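Local coordinates for protein endolysin B (Mycobacterium phage D29, PDB 3HC7) that cleaves the ester linkage joining mycolic acids to the arabinogalactan-peptidoglycan of the mycobacterial wall, acting after the holin in host lysis, at residues Pro48-Pro51 / Ser52-Gly56; Tyr179-Ala182 / Ile183-Val187; Leu241-Arg244 / Tyr245-Val248. All coordinates share one frame; numbering follows the deposited sequence.

Contact 1: Pro48-Pro51 / Ser52-Gly56; sequences PMWP and SVEKG
P51 O is held by two groups: K55 N donates to it at 3.3 Å, and a water reaches it at 3.1 Å. That same water donates to E54 OE1, tying the glutamate back to the first turn of helix 50-70. Proline suits this turn, where a backbone N-H would have no earlier helical carbonyl to meet. Two residues earlier, M49 O accepts from V53 N at 2.9 Å and weakly from S52 N, while W50 O, between them, receives E54 N.

The W50 indole is the hub of the side-chain packing. V53 CG1 lies over its six-membered ring, 4.1 Å from the centroid and only 5° off the normal, a CH-pi contact. With CG1 anti to the backbone N (chi1 172°), the other methyl, CG2, is left to meet M49 CG at 4.1 Å; the branched valine thus serves two neighbours at once. E54 approaches the indole at its edge, OE2 standing 3.4 Å from W50 CD1 with the carboxylate almost perpendicular to the ring. A second water takes OE2 as acceptor and receives a weak bond from W50 NE1, so the exposed acid and the indole N-H share solvent.

S52, small and buried, turns OG toward Q83 OE1 and A45 N, bonding to both. V53 and W50 also touch I86, and M49 touches Q83, which seats the start of helix 50-70 on helix 83-96, just beyond strand 76-81 and the active-site S82, about 7 Å from M49 between side chains.

Contact 2: Tyr179-Ala182 / Ile183-Val187; sequences YEVA and IGRIV
The opening turns of helix 179-189 bring Y179 and I183, one turn apart, onto the same flank. I183 CG1 lies over a face of the phenol ring, 4.3 Å from its centroid and 16° off the normal, in a CH-pi contact displaced toward the rim. The isoleucine branch runs on to CD1 near the hydroxyl end of the ring; the modelled separation of CD1 from Y179 CZ is shorter than normal packing allows, so the exact placing of that methyl is doubtful. A flat ring beneath a slender aliphatic branch is a good match at this buried spot, and R210 adds a cation-pi interaction to Y179.

Four consecutive backbone bonds hold the turn: I183 N to Y179 O at 2.9 Å, G184 N to E180 O at 3.0 Å, then R185 N to V181 O and I186 N to A182 O. G184, which has no side chain, and A182, which has only a methyl, add little bulk to the helix.

R185 leaves another flank. Its chain bends at chi3 (-54°), which swings the guanidinium back along the helix until NH1 lies 3.8 Å from V181 CG1. NH2 passes A182 CA at 4.1 Å. The approach is oblique, and the methyl-bearing side of V181 gives the buried arginine an apolar wall. Its polar ends are spent on backbone carbonyls: NH1 on I143 O and NH2 on L176 O, with E145 only a long, weak ion partner.

Elsewhere I183 meets L204, L207 and L218, and V187 meets I223 and L226. Side chains four residues apart sharing one flank are typical of an alpha helix, here one packed against helices 200-207 and 212-230.

Contact 3: Leu241-Arg244 / Tyr245-Val248; sequences LYNR and YPAV
Two hydrogen bonds start helix 245-251. N243 OD1 accepts from Y245 N at 3.3 Å in a nearly straight capping bond (170° at the hydrogen), closing an Asx turn; the donor stands above the amide plane, not on a lone pair. One residue later R244 O takes V248 N at 3.0 Å. Asparagine suits the cap because its short side chain brings OD1 back to Y245 N, two residues on; ND2 meanwhile bonds to E130 O.

A water adds a lighter link, giving a hydrogen to N243 O at 2.9 Å and accepting weakly from A247 N. P246, whose nitrogen carries no hydrogen, fits the first turn, and its CD packs 3.5 Å from N243 ND2.

The remaining contacts are packing. R244 starts from the crowded position between backbone N and carbonyl carbon (chi1 80°), then runs straight out beside Y245, pointing the same way. Y245 CZ lies over one face of the guanidinium, 3.8 Å from NH2, the two planes 38° apart. Lower down, R244 CG meets V248 CG2 at 4.1 Å.

This turn follows active-site H240 closely in sequence, and the neighbouring Y242 OH bonds to OD2 of D166, the inferred active-site acid. D29 answers the charge of R244 with a salt bridge to NE; lying against a phenol and tied to an acid, the guanidinium is probably limited in its rotation.

Overall arrangement
Contact 1 (48-56), contact 2 (179-187) and contact 3 (241-248) follow one another in series along the chain. Contacts 1 and 2 come nearest, with centres about 17 Å apart and closest atoms about 5 Å; F47, just before contact 1, touches V187 of contact 2. Contact 3 sits about 25 Å from contact 1, centre to centre, on the opposite side of the chain's centre, and about 28 Å from contact 2. Contacts 1 and 3 each mark the start of a helix beside the five-stranded parallel sheet of this alpha/beta hydrolase, close in space or sequence to the annotated S82 and H240 respectively, whereas contact 2 belongs to the helical region away from them.

Contact 1: Pro48-Pro51 / Ser52-Gly56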
ATOM      1  N   PRO A  48      -6.785 -13.657  -4.747  1.00 34.58           N
ATOM      2  CA  PRO A  48      -5.870 -12.818  -5.536  1.00 28.36           C
ATOM      3  C   PRO A  48      -5.899 -11.379  -5.038  1.00 33.76           C
ATOM      4  O   PRO A  48      -6.976 -10.823  -4.806  1.00 33.19           O
ATOM      5  CB  PRO A  48      -6.463 -12.876  -6.946  1.00 31.20           C
ATOM      6  CG  PRO A  48      -7.916 -13.105  -6.733  1.00 33.26           C
ATOM      7  CD  PRO A  48      -8.056 -13.910  -5.452  1.00 31.33           C
ATOM      8  N   MET A  49      -4.727 -10.787  -4.870  1.00 26.78           N
ATOM      9  CA  MET A  49      -4.627  -9.446  -4.324  1.00 29.39           C
ATOM     10  C   MET A  49      -4.900  -8.354  -5.363  1.00 30.53           C
ATOM     11  O   MET A  49      -5.623  -7.401  -5.082  1.00 30.76           O
ATOM     12  CB  MET A  49      -3.245  -9.232  -3.708  1.00 28.29           C
ATOM     13  CG  MET A  49      -3.083  -7.898  -2.991  1.00 29.40           C
ATOM     14  SD  MET A  49      -1.456  -7.737  -2.232  1.00 39.54           S
ATOM     15  CE  MET A  49      -1.570  -9.044  -0.995  1.00 48.93           C
ATOM     16  N   TRP A  50      -4.325  -8.470  -6.554  1.00 26.65           N
ATOM     17  CA  TRP A  50      -4.439  -7.351  -7.484  1.00 25.79           C
ATOM     18  C   TRP A  50      -5.879  -6.936  -7.811  1.00 26.64           C
ATOM     19  O   TRP A  50      -6.180  -5.741  -7.833  1.00 31.95           O
ATOM     20  CB  TRP A  50      -3.590  -7.512  -8.757  1.00 22.32           C
ATOM     21  CG  TRP A  50      -3.323  -6.147  -9.339  1.00 31.70           C
ATOM     22  CD1 TRP A  50      -3.979  -5.556 -10.380  1.00 29.13           C
ATOM     23  CD2 TRP A  50      -2.382  -5.175  -8.852  1.00 27.07           C
ATOM     24  NE1 TRP A  50      -3.483  -4.290 -10.591  1.00 30.42           N
ATOM     25  CE2 TRP A  50      -2.504  -4.032  -9.668  1.00 29.30           C
ATOM     26  CE3 TRP A  50      -1.433  -5.170  -7.822  1.00 25.09           C
ATOM     27  CZ2 TRP A  50      -1.716  -2.890  -9.482  1.00 26.23           C
ATOM     28  CZ3 TRP A  50      -0.654  -4.039  -7.637  1.00 30.19           C
ATOM     29  CH2 TRP A  50      -0.803  -2.909  -8.461  1.00 28.99           C
ATOM     30  N   PRO A  51      -6.781  -7.905  -8.048  1.00 29.87           N
ATOM     31  CA  PRO A  51      -8.182  -7.485  -8.244  1.00 33.43           C
ATOM     32  C   PRO A  51      -8.708  -6.756  -7.025  1.00 33.67           C
ATOM     33  O   PRO A  51      -9.565  -5.883  -7.156  1.00 38.84           O
ATOM     34  CB  PRO A  51      -8.935  -8.809  -8.418  1.00 32.27           C
ATOM     35  CG  PRO A  51      -7.875  -9.775  -8.926  1.00 33.56           C
ATOM     36  CD  PRO A  51      -6.609  -9.361  -8.218  1.00 28.02           C
ATOM     37  N   SER A  52      -8.214  -7.117  -5.846  1.00 29.49           N
ATOM     38  CA  SER A  52      -8.624  -6.422  -4.634  1.00 24.57           C
ATOM     39  C   SER A  52      -8.119  -4.978  -4.690  1.00 30.67           C
ATOM     40  O   SER A  52      -8.866  -4.040  -4.434  1.00 32.84           O
ATOM     41  CB  SER A  52      -8.112  -7.141  -3.388  1.00 32.78           C
ATOM     42  OG  SER A  52      -8.556  -6.488  -2.211  1.00 36.02           O
ATOM     43  N   VAL A  53      -6.847  -4.817  -5.042  1.00 29.23           N
ATOM     44  CA  VAL A  53      -6.245  -3.498  -5.224  1.00 35.89           C
ATOM     45  C   VAL A  53      -7.032  -2.611  -6.196  1.00 29.43           C
ATOM     46  O   VAL A  53      -7.238  -1.429  -5.932  1.00 30.94           O
ATOM     47  CB  VAL A  53      -4.774  -3.616  -5.699  1.00 31.97           C
ATOM     48  CG1 VAL A  53      -4.209  -2.241  -6.073  1.00 26.75           C
ATOM     49  CG2 VAL A  53      -3.921  -4.266  -4.622  1.00 26.31           C
ATOM     50  N   GLU A  54      -7.453  -3.177  -7.325  1.00 27.78           N
ATOM     51  CA  GLU A  54      -8.190  -2.426  -8.334  1.00 34.81           C
ATOM     52  C   GLU A  54      -9.503  -1.875  -7.776  1.00 36.98           C
ATOM     53  O   GLU A  54      -9.889  -0.757  -8.092  1.00 36.56           O
ATOM     54  CB  GLU A  54      -8.502  -3.298  -9.553  1.00 38.37           C
ATOM     55  CG  GLU A  54      -7.307  -3.855 -10.304  1.00 35.27           C
ATOM     56  CD  GLU A  54      -7.728  -4.886 -11.350  1.00 41.99           C
ATOM     57  OE1 GLU A  54      -8.918  -5.278 -11.372  1.00 47.72           O
ATOM     58  OE2 GLU A  54      -6.877  -5.307 -12.151  1.00 40.73           O
ATOM     59  N   LYS A  55     -10.196  -2.663  -6.958  1.00 33.87           N
ATOM     60  CA  LYS A  55     -11.451  -2.199  -6.348  1.00 37.66           C
ATOM     61  C   LYS A  55     -11.213  -1.060  -5.365  1.00 41.51           C
ATOM     62  O   LYS A  55     -11.959  -0.079  -5.345  1.00 41.94           O
ATOM     63  CB  LYS A  55     -12.167  -3.347  -5.646  1.00 34.82           C
ATOM     64  CG  LYS A  55     -12.595  -4.451  -6.595  1.00 36.45           C
ATOM     65  CD  LYS A  55     -12.933  -5.714  -5.835  1.00 47.03           C
ATOM     66  CE  LYS A  55     -13.322  -6.820  -6.790  1.00 58.51           C
ATOM     67  NZ  LYS A  55     -14.580  -6.473  -7.503  1.00 69.47           N
ATOM     68  N   GLY A  56     -10.167  -1.192  -4.552  1.00 40.55           N
ATOM     69  CA  GLY A  56      -9.814  -0.155  -3.600  1.00 37.73           C
ATOM     70  C   GLY A  56      -9.431   1.126  -4.317  1.00 40.61           C
ATOM     71  O   GLY A  56      -9.801   2.217  -3.884  1.00 40.17           O
TER
HETATM   72  O   HOH W   1      -5.028  -4.117 -13.404  1.00 41.53           O
HETATM   73  O   HOH W   2     -10.951  -5.707  -9.918  1.00 48.84           O

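Contact 2: Tyr179-Ala182 / Ile183-Val187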
ATOM      1  N   TYR A 179      14.736 -15.135  -8.031  1.00 33.45           N
ATOM      2  CA  TYR A 179      13.596 -16.014  -8.275  1.00 26.16           C
ATOM      3  C   TYR A 179      12.459 -15.889  -7.250  1.00 29.50           C
ATOM      4  O   TYR A 179      11.302 -15.670  -7.618  1.00 26.50           O
ATOM      5  CB  TYR A 179      14.094 -17.460  -8.306  1.00 30.04           C
ATOM      6  CG  TYR A 179      13.027 -18.494  -8.580  1.00 37.83           C
ATOM      7  CD1 TYR A 179      12.470 -18.632  -9.846  1.00 38.96           C
ATOM      8  CD2 TYR A 179      12.594 -19.350  -7.577  1.00 30.15           C
ATOM      9  CE1 TYR A 179      11.500 -19.586 -10.097  1.00 37.29           C
ATOM     10  CE2 TYR A 179      11.634 -20.301  -7.815  1.00 33.67           C
ATOM     11  CZ  TYR A 179      11.095 -20.422  -9.072  1.00 34.95           C
ATOM     12  OH  TYR A 179      10.156 -21.390  -9.291  1.00 31.83           O
ATOM     13  N   GLU A 180      12.791 -16.059  -5.973  1.00 27.93           N
ATOM     14  CA  GLU A 180      11.816 -15.957  -4.894  1.00 36.93           C
ATOM     15  C   GLU A 180      11.125 -14.600  -4.913  1.00 34.44           C
ATOM     16  O   GLU A 180       9.910 -14.499  -4.716  1.00 35.97           O
ATOM     17  CB  GLU A 180      12.496 -16.181  -3.533  1.00 31.78           C
ATOM     18  CG  GLU A 180      12.888 -17.614  -3.267  1.00 33.99           C
ATOM     19  CD  GLU A 180      14.222 -17.984  -3.894  1.00 41.45           C
ATOM     20  OE1 GLU A 180      14.825 -17.114  -4.563  1.00 36.90           O
ATOM     21  OE2 GLU A 180      14.658 -19.142  -3.715  1.00 38.09           O
ATOM     22  N   VAL A 181      11.903 -13.556  -5.162  1.00 31.13           N
ATOM     23  CA  VAL A 181      11.349 -12.215  -5.242  1.00 29.33           C
ATOM     24  C   VAL A 181      10.399 -12.091  -6.438  1.00 32.93           C
ATOM     25  O   VAL A 181       9.316 -11.520  -6.325  1.00 32.05           O
ATOM     26  CB  VAL A 181      12.467 -11.143  -5.307  1.00 34.32           C
ATOM     27  CG1 VAL A 181      11.903  -9.798  -5.699  1.00 28.64           C
ATOM     28  CG2 VAL A 181      13.183 -11.047  -3.964  1.00 36.44           C
ATOM     29  N   ALA A 182      10.797 -12.641  -7.582  1.00 27.61           N
ATOM     30  CA  ALA A 182       9.960 -12.571  -8.777  1.00 25.27           C
ATOM     31  C   ALA A 182       8.622 -13.278  -8.555  1.00 23.02           C
ATOM     32  O   ALA A 182       7.569 -12.817  -9.011  1.00 28.23           O
ATOM     33  CB  ALA A 182      10.693 -13.176  -9.978  1.00 24.21           C
ATOM     34  N   ILE A 183       8.661 -14.409  -7.861  1.00 22.34           N
ATOM     35  CA  ILE A 183       7.441 -15.182  -7.668  1.00 27.05           C
ATOM     36  C   ILE A 183       6.523 -14.467  -6.682  1.00 22.72           C
ATOM     37  O   ILE A 183       5.301 -14.438  -6.846  1.00 25.08           O
ATOM     38  CB  ILE A 183       7.757 -16.629  -7.262  1.00 27.28           C
ATOM     39  CG1 ILE A 183       8.345 -17.364  -8.473  1.00 31.88           C
ATOM     40  CG2 ILE A 183       6.503 -17.318  -6.768  1.00 23.78           C
ATOM     41  CD1 ILE A 183       8.399 -18.840  -8.320  1.00 41.72           C
ATOM     42  N   GLY A 184       7.125 -13.838  -5.680  1.00 27.47           N
ATOM     43  CA  GLY A 184       6.389 -12.912  -4.832  1.00 30.17           C
ATOM     44  C   GLY A 184       5.667 -11.822  -5.611  1.00 29.77           C
ATOM     45  O   GLY A 184       4.486 -11.538  -5.355  1.00 27.07           O
ATOM     46  N   ARG A 185       6.356 -11.194  -6.561  1.00 29.94           N
ATOM     47  CA  ARG A 185       5.695 -10.169  -7.380  1.00 31.59           C
ATOM     48  C   ARG A 185       4.581 -10.804  -8.190  1.00 30.79           C
ATOM     49  O   ARG A 185       3.515 -10.233  -8.344  1.00 23.19           O
ATOM     50  CB  ARG A 185       6.674  -9.470  -8.329  1.00 38.09           C
ATOM     51  CG  ARG A 185       7.173  -8.139  -7.833  1.00 42.68           C
ATOM     52  CD  ARG A 185       7.847  -7.342  -8.939  1.00 34.44           C
ATOM     53  NE  ARG A 185       8.902  -8.097  -9.587  1.00 37.65           N
ATOM     54  CZ  ARG A 185      10.173  -8.070  -9.211  1.00 32.51           C
ATOM     55  NH1 ARG A 185      10.551  -7.330  -8.180  1.00 34.25           N
ATOM     56  NH2 ARG A 185      11.066  -8.788  -9.867  1.00 44.99           N
ATOM     57  N   ILE A 186       4.823 -12.007  -8.704  1.00 26.14           N
ATOM     58  CA  ILE A 186       3.798 -12.684  -9.481  1.00 24.56           C
ATOM     59  C   ILE A 186       2.512 -12.858  -8.669  1.00 27.58           C
ATOM     60  O   ILE A 186       1.413 -12.545  -9.144  1.00 24.47           O
ATOM     61  CB  ILE A 186       4.311 -14.032  -9.995  1.00 28.50           C
ATOM     62  CG1 ILE A 186       5.204 -13.784 -11.214  1.00 31.27           C
ATOM     63  CG2 ILE A 186       3.148 -14.958 -10.340  1.00 19.65           C
ATOM     64  CD1 ILE A 186       6.004 -14.977 -11.643  1.00 32.29           C
ATOM     65  N   VAL A 187       2.663 -13.350  -7.442  1.00 29.20           N
ATOM     66  CA  VAL A 187       1.530 -13.578  -6.546  1.00 25.66           C
ATOM     67  C   VAL A 187       0.736 -12.292  -6.285  1.00 32.59           C
ATOM     68  O   VAL A 187      -0.499 -12.266  -6.349  1.00 30.60           O
ATOM     69  CB  VAL A 187       2.001 -14.219  -5.213  1.00 27.37           C
ATOM     70  CG1 VAL A 187       0.954 -14.072  -4.140  1.00 29.94           C
ATOM     71  CG2 VAL A 187       2.301 -15.672  -5.435  1.00 30.82           C
TER

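Contact 3: Leu241-Arg244 / Tyr245-Val248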
ATOM      1  N   LEU A 241       4.218  -5.020  11.219  1.00 52.95           N
ATOM      2  CA  LEU A 241       3.302  -4.198  12.005  1.00 52.13           C
ATOM      3  C   LEU A 241       3.999  -2.888  12.356  1.00 58.81           C
ATOM      4  O   LEU A 241       5.230  -2.823  12.374  1.00 66.22           O
ATOM      5  CB  LEU A 241       2.880  -4.929  13.293  1.00 49.03           C
ATOM      6  CG  LEU A 241       2.323  -6.348  13.145  1.00 49.28           C
ATOM      7  CD1 LEU A 241       1.979  -6.940  14.506  1.00 57.87           C
ATOM      8  CD2 LEU A 241       1.110  -6.368  12.227  1.00 48.78           C
ATOM      9  N   TYR A 242       3.221  -1.848  12.640  1.00 57.90           N
ATOM     10  CA  TYR A 242       3.791  -0.527  12.905  1.00 48.38           C
ATOM     11  C   TYR A 242       3.133   0.202  14.068  1.00 57.48           C
ATOM     12  O   TYR A 242       1.944   0.038  14.330  1.00 64.71           O
ATOM     13  CB  TYR A 242       3.728   0.350  11.639  1.00 52.58           C
ATOM     14  CG  TYR A 242       4.634  -0.145  10.534  1.00 54.50           C
ATOM     15  CD1 TYR A 242       5.898   0.398  10.356  1.00 54.07           C
ATOM     16  CD2 TYR A 242       4.236  -1.177   9.692  1.00 51.94           C
ATOM     17  CE1 TYR A 242       6.734  -0.059   9.365  1.00 45.41           C
ATOM     18  CE2 TYR A 242       5.065  -1.643   8.695  1.00 49.41           C
ATOM     19  CZ  TYR A 242       6.314  -1.081   8.538  1.00 47.11           C
ATOM     20  OH  TYR A 242       7.146  -1.540   7.547  1.00 47.85           O
ATOM     21  N   ASN A 243       3.931   1.007  14.764  1.00 65.55           N
ATOM     22  CA  ASN A 243       3.423   1.989  15.708  1.00 61.24           C
ATOM     23  C   ASN A 243       2.898   3.203  14.934  1.00 70.01           C
ATOM     24  O   ASN A 243       3.627   3.800  14.143  1.00 77.55           O
ATOM     25  CB  ASN A 243       4.541   2.412  16.658  1.00 60.43           C
ATOM     26  CG  ASN A 243       4.169   3.616  17.506  1.00 78.23           C
ATOM     27  OD1 ASN A 243       3.005   3.812  17.850  1.00 83.51           O
ATOM     28  ND2 ASN A 243       5.164   4.427  17.848  1.00 78.96           N
ATOM     29  N   ARG A 244       1.639   3.566  15.170  1.00 68.83           N
ATOM     30  CA  ARG A 244       0.961   4.598  14.381  1.00 67.12           C
ATOM     31  C   ARG A 244       1.161   6.032  14.867  1.00 68.57           C
ATOM     32  O   ARG A 244       0.758   6.978  14.187  1.00 67.34           O
ATOM     33  CB  ARG A 244      -0.544   4.320  14.341  1.00 68.15           C
ATOM     34  CG  ARG A 244      -1.296   4.769  15.596  1.00 72.58           C
ATOM     35  CD  ARG A 244      -2.776   4.430  15.498  1.00 74.16           C
ATOM     36  NE  ARG A 244      -3.518   4.852  16.680  1.00 82.11           N
ATOM     37  CZ  ARG A 244      -3.717   4.089  17.751  1.00 88.29           C
ATOM     38  NH1 ARG A 244      -3.231   2.850  17.796  1.00 82.15           N
ATOM     39  NH2 ARG A 244      -4.410   4.563  18.781  1.00 82.98           N
ATOM     40  N   TYR A 245       1.759   6.205  16.037  1.00 76.60           N
ATOM     41  CA  TYR A 245       1.775   7.527  16.663  1.00 84.96           C
ATOM     42  C   TYR A 245       2.571   8.614  15.923  1.00 83.98           C
ATOM     43  O   TYR A 245       2.075   9.728  15.756  1.00 84.67           O
ATOM     44  CB  TYR A 245       2.122   7.435  18.152  1.00 96.13           C
ATOM     45  CG  TYR A 245       0.979   6.841  18.945  1.00 96.96           C
ATOM     46  CD1 TYR A 245      -0.207   7.542  19.105  1.00106.26           C
ATOM     47  CD2 TYR A 245       1.070   5.574  19.497  1.00 96.85           C
ATOM     48  CE1 TYR A 245      -1.266   7.007  19.809  1.00112.26           C
ATOM     49  CE2 TYR A 245       0.014   5.028  20.208  1.00108.01           C
ATOM     50  CZ  TYR A 245      -1.152   5.751  20.359  1.00113.02           C
ATOM     51  OH  TYR A 245      -2.209   5.218  21.064  1.00116.26           O
ATOM     52  N   PRO A 246       3.789   8.296  15.457  1.00 80.54           N
ATOM     53  CA  PRO A 246       4.493   9.301  14.650  1.00 79.56           C
ATOM     54  C   PRO A 246       3.641   9.779  13.467  1.00 81.51           C
ATOM     55  O   PRO A 246       3.713  10.956  13.087  1.00 83.73           O
ATOM     56  CB  PRO A 246       5.727   8.544  14.151  1.00 75.74           C
ATOM     57  CG  PRO A 246       5.952   7.481  15.169  1.00 75.04           C
ATOM     58  CD  PRO A 246       4.586   7.070  15.633  1.00 77.02           C
ATOM     59  N   ALA A 247       2.845   8.875  12.897  1.00 74.69           N
ATOM     60  CA  ALA A 247       1.946   9.216  11.797  1.00 70.54           C
ATOM     61  C   ALA A 247       0.820  10.127  12.268  1.00 69.10           C
ATOM     62  O   ALA A 247       0.390  11.018  11.532  1.00 63.79           O
ATOM     63  CB  ALA A 247       1.376   7.964  11.160  1.00 68.09           C
ATOM     64  N   VAL A 248       0.338   9.883  13.484  1.00 67.02           N
ATOM     65  CA  VAL A 248      -0.634  10.768  14.131  1.00 79.09           C
ATOM     66  C   VAL A 248      -0.048  12.167  14.329  1.00 83.12           C
ATOM     67  O   VAL A 248      -0.659  13.166  13.933  1.00 90.00           O
ATOM     68  CB  VAL A 248      -1.112  10.204  15.493  1.00 82.37           C
ATOM     69  CG1 VAL A 248      -2.021  11.207  16.209  1.00 77.53           C
ATOM     70  CG2 VAL A 248      -1.827   8.873  15.298  1.00 72.55           C
TER
HETATM   71  O   HOH W   3       3.515   5.784  12.082  1.00 65.80           O